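Local coordinates for protein TonB-dependent siderophore receptor (Pseudomonas aeruginosa 39016, PDB 5NEC) that probably takes up iron-loaded siderophores, and drugs conjugated to them, across the outer membrane as a TonB-dependent receptor, at residues D109-T114 / V343-L348. Sequence-based numbering, arbitrary orientation.
Sequences DGVRDT and VNQTDL. With C8E ((hydroxyethyloxy)tri(ethyloxy)octane), chain C.
Val111 of the plug meets Val343 of the barrel wall end to end: the tips of the two side chains meet head-on, and their CG1 methyls touch at 4.0 Å. On both residues CG1 stands anti to the backbone N (chi1 179° on Val111, -170° on Val343), which turns these methyls toward each other across the gap. The methyls bridge backbones that stay well apart, with 8.0 Å between the CA atoms of Val111 and Val343, the nearest such pair. This is the apolar part of a small, buried contact of 157 Å² in all.

The rest is the amide of Gln345, one inward-facing position further along the strand. The glutamine side chain and Val111 run alongside one another, pointing opposite ways, and the other methyl of Val111, CG2, packs against the end of the glutamine, 4.1 Å from its CD. The same amide lies close to the carbonyl of Gly110, whose O is 4.0 Å from Gln345 CD. Gln345 gets there with an extended chain, its CG anti to the backbone N (chi1 -152°).

On the membrane side of the wall, Val343 O lies 3.8 Å from C4 of the bound detergent C8E, so Val343 has the plug on one side and a detergent tail on the other. Such plug-to-wall packing is characteristic of TonB-dependent receptors, whose plug domain fills the barrel. The short, weakly bonded strand 111-112 lies at the edge of the mixed plug sheet, next to strand 106-108, and Asn148 of strand 146-151 hydrogen-bonds Gly110 N. Strand 327-354 runs antiparallel between barrel strands 296-316 and 357-379; Arg303 of the former also touches Val111.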
loop_
_atom_site.group_PDB
_atom_site.type_symbol
_atom_site.label_atom_id
_atom_site.label_comp_id
_atom_site.label_asym_id
_atom_site.label_seq_id
_atom_site.Cartn_x
_atom_site.Cartn_y
_atom_site.Cartn_z
ATOM N N ASP A 109 -0.637 -6.775 10.731
ATOM C CA ASP A 109 -0.563 -6.929 12.186
ATOM C C ASP A 109 0.871 -7.098 12.687
ATOM O O ASP A 109 1.203 -8.074 13.336
ATOM C CB ASP A 109 -1.429 -8.100 12.647
ATOM C CG ASP A 109 -2.877 -7.936 12.247
ATOM O OD1 ASP A 109 -3.530 -6.999 12.750
ATOM O OD2 ASP A 109 -3.371 -8.737 11.416
ATOM N N GLY A 110 1.722 -6.151 12.321
ATOM C CA GLY A 110 3.105 -6.102 12.778
ATOM C C GLY A 110 4.030 -7.230 12.349
ATOM O O GLY A 110 5.090 -7.397 12.938
ATOM N N VAL A 111 3.651 -8.005 11.334
ATOM C CA VAL A 111 4.503 -9.090 10.832
ATOM C C VAL A 111 4.627 -8.945 9.326
ATOM O O VAL A 111 3.668 -8.527 8.681
ATOM C CB VAL A 111 3.906 -10.469 11.194
ATOM C CG1 VAL A 111 4.776 -11.613 10.648
ATOM C CG2 VAL A 111 3.703 -10.573 12.701
ATOM N N ARG A 112 5.794 -9.273 8.771
ATOM C CA ARG A 112 6.060 -9.060 7.319
ATOM C C ARG A 112 5.172 -9.964 6.477
ATOM O O ARG A 112 4.638 -10.949 6.990
ATOM C CB ARG A 112 7.535 -9.259 6.964
ATOM C CG ARG A 112 8.041 -8.310 5.846
ATOM C CD ARG A 112 9.516 -8.532 5.471
ATOM N NE ARG A 112 10.483 -7.708 6.225
ATOM C CZ ARG A 112 11.649 -8.128 6.734
ATOM N NH1 ARG A 112 12.058 -9.397 6.613
ATOM N NH2 ARG A 112 12.417 -7.263 7.397
ATOM N N ASP A 113 4.987 -9.620 5.199
ATOM C CA ASP A 113 4.082 -10.384 4.323
ATOM C C ASP A 113 4.724 -10.953 3.040
ATOM O O ASP A 113 5.651 -10.368 2.455
ATOM C CB ASP A 113 2.865 -9.515 3.985
ATOM C CG ASP A 113 1.601 -10.343 3.676
ATOM O OD1 ASP A 113 1.696 -11.300 2.871
ATOM O OD2 ASP A 113 0.509 -10.045 4.232
ATOM N N THR A 114 4.182 -12.102 2.632
ATOM C CA THR A 114 4.594 -12.867 1.448
ATOM C C THR A 114 4.287 -12.152 0.133
ATOM O O THR A 114 5.157 -11.536 -0.485
ATOM C CB THR A 114 3.943 -14.297 1.477
ATOM O OG1 THR A 114 4.554 -15.160 0.505
ATOM C CG2 THR A 114 2.407 -14.278 1.253
ATOM N N VAL A 343 7.150 -17.342 9.662
ATOM C CA VAL A 343 7.671 -16.395 10.668
ATOM C C VAL A 343 7.258 -16.804 12.084
ATOM O O VAL A 343 6.124 -17.228 12.309
ATOM C CB VAL A 343 7.184 -14.941 10.400
ATOM C CG1 VAL A 343 7.908 -13.935 11.292
ATOM C CG2 VAL A 343 7.407 -14.584 8.947
ATOM N N ASN A 344 8.181 -16.692 13.033
ATOM C CA ASN A 344 7.829 -16.768 14.442
ATOM C C ASN A 344 8.360 -15.545 15.177
ATOM O O ASN A 344 9.538 -15.227 15.078
ATOM C CB ASN A 344 8.339 -18.037 15.120
ATOM C CG ASN A 344 7.668 -18.260 16.472
ATOM O OD1 ASN A 344 6.541 -18.730 16.540
ATOM N ND2 ASN A 344 8.333 -17.870 17.543
ATOM N N GLN A 345 7.483 -14.895 15.933
ATOM C CA GLN A 345 7.793 -13.655 16.618
ATOM C C GLN A 345 7.369 -13.778 18.080
ATOM O O GLN A 345 6.206 -13.993 18.357
ATOM C CB GLN A 345 7.046 -12.527 15.914
ATOM C CG GLN A 345 7.699 -11.169 16.022
ATOM C CD GLN A 345 7.121 -10.173 15.000
ATOM O OE1 GLN A 345 6.887 -10.507 13.830
ATOM N NE2 GLN A 345 6.922 -8.932 15.437
ATOM N N THR A 346 8.320 -13.699 19.000
ATOM C CA THR A 346 8.051 -13.763 20.425
ATOM C C THR A 346 8.298 -12.378 21.019
ATOM O O THR A 346 9.398 -11.854 20.889
ATOM C CB THR A 346 8.983 -14.773 21.121
ATOM O OG1 THR A 346 8.823 -16.070 20.539
ATOM C CG2 THR A 346 8.655 -14.863 22.590
ATOM N N ASP A 347 7.292 -11.798 21.676
ATOM C CA ASP A 347 7.397 -10.454 22.267
ATOM C C ASP A 347 7.118 -10.440 23.773
ATOM O O ASP A 347 6.265 -11.178 24.265
ATOM C CB ASP A 347 6.424 -9.490 21.589
ATOM C CG ASP A 347 6.691 -9.334 20.109
ATOM O OD1 ASP A 347 7.857 -9.105 19.734
ATOM O OD2 ASP A 347 5.739 -9.428 19.310
ATOM N N LEU A 348 7.862 -9.600 24.486
ATOM C CA LEU A 348 7.619 -9.292 25.889
ATOM C C LEU A 348 7.367 -7.784 25.977
ATOM O O LEU A 348 8.194 -6.990 25.550
ATOM C CB LEU A 348 8.830 -9.680 26.740
ATOM C CG LEU A 348 8.703 -9.461 28.255
ATOM C CD1 LEU A 348 7.707 -10.469 28.833
ATOM C CD2 LEU A 348 10.051 -9.557 28.960
HETATM C C1 C8E C . 11.435 -20.807 10.818
HETATM C C2 C8E C . 10.136 -20.242 11.366
HETATM C C3 C8E C . 9.010 -21.284 11.413
HETATM C C4 C8E C . 7.637 -20.652 11.699
HETATM C C5 C8E C . 6.533 -21.675 12.023
HETATM C C6 C8E C . 5.190 -21.366 11.336
HETATM C C7 C8E C . 4.049 -22.223 11.893
HETATM C C8 C8E C . 2.757 -22.130 11.097
#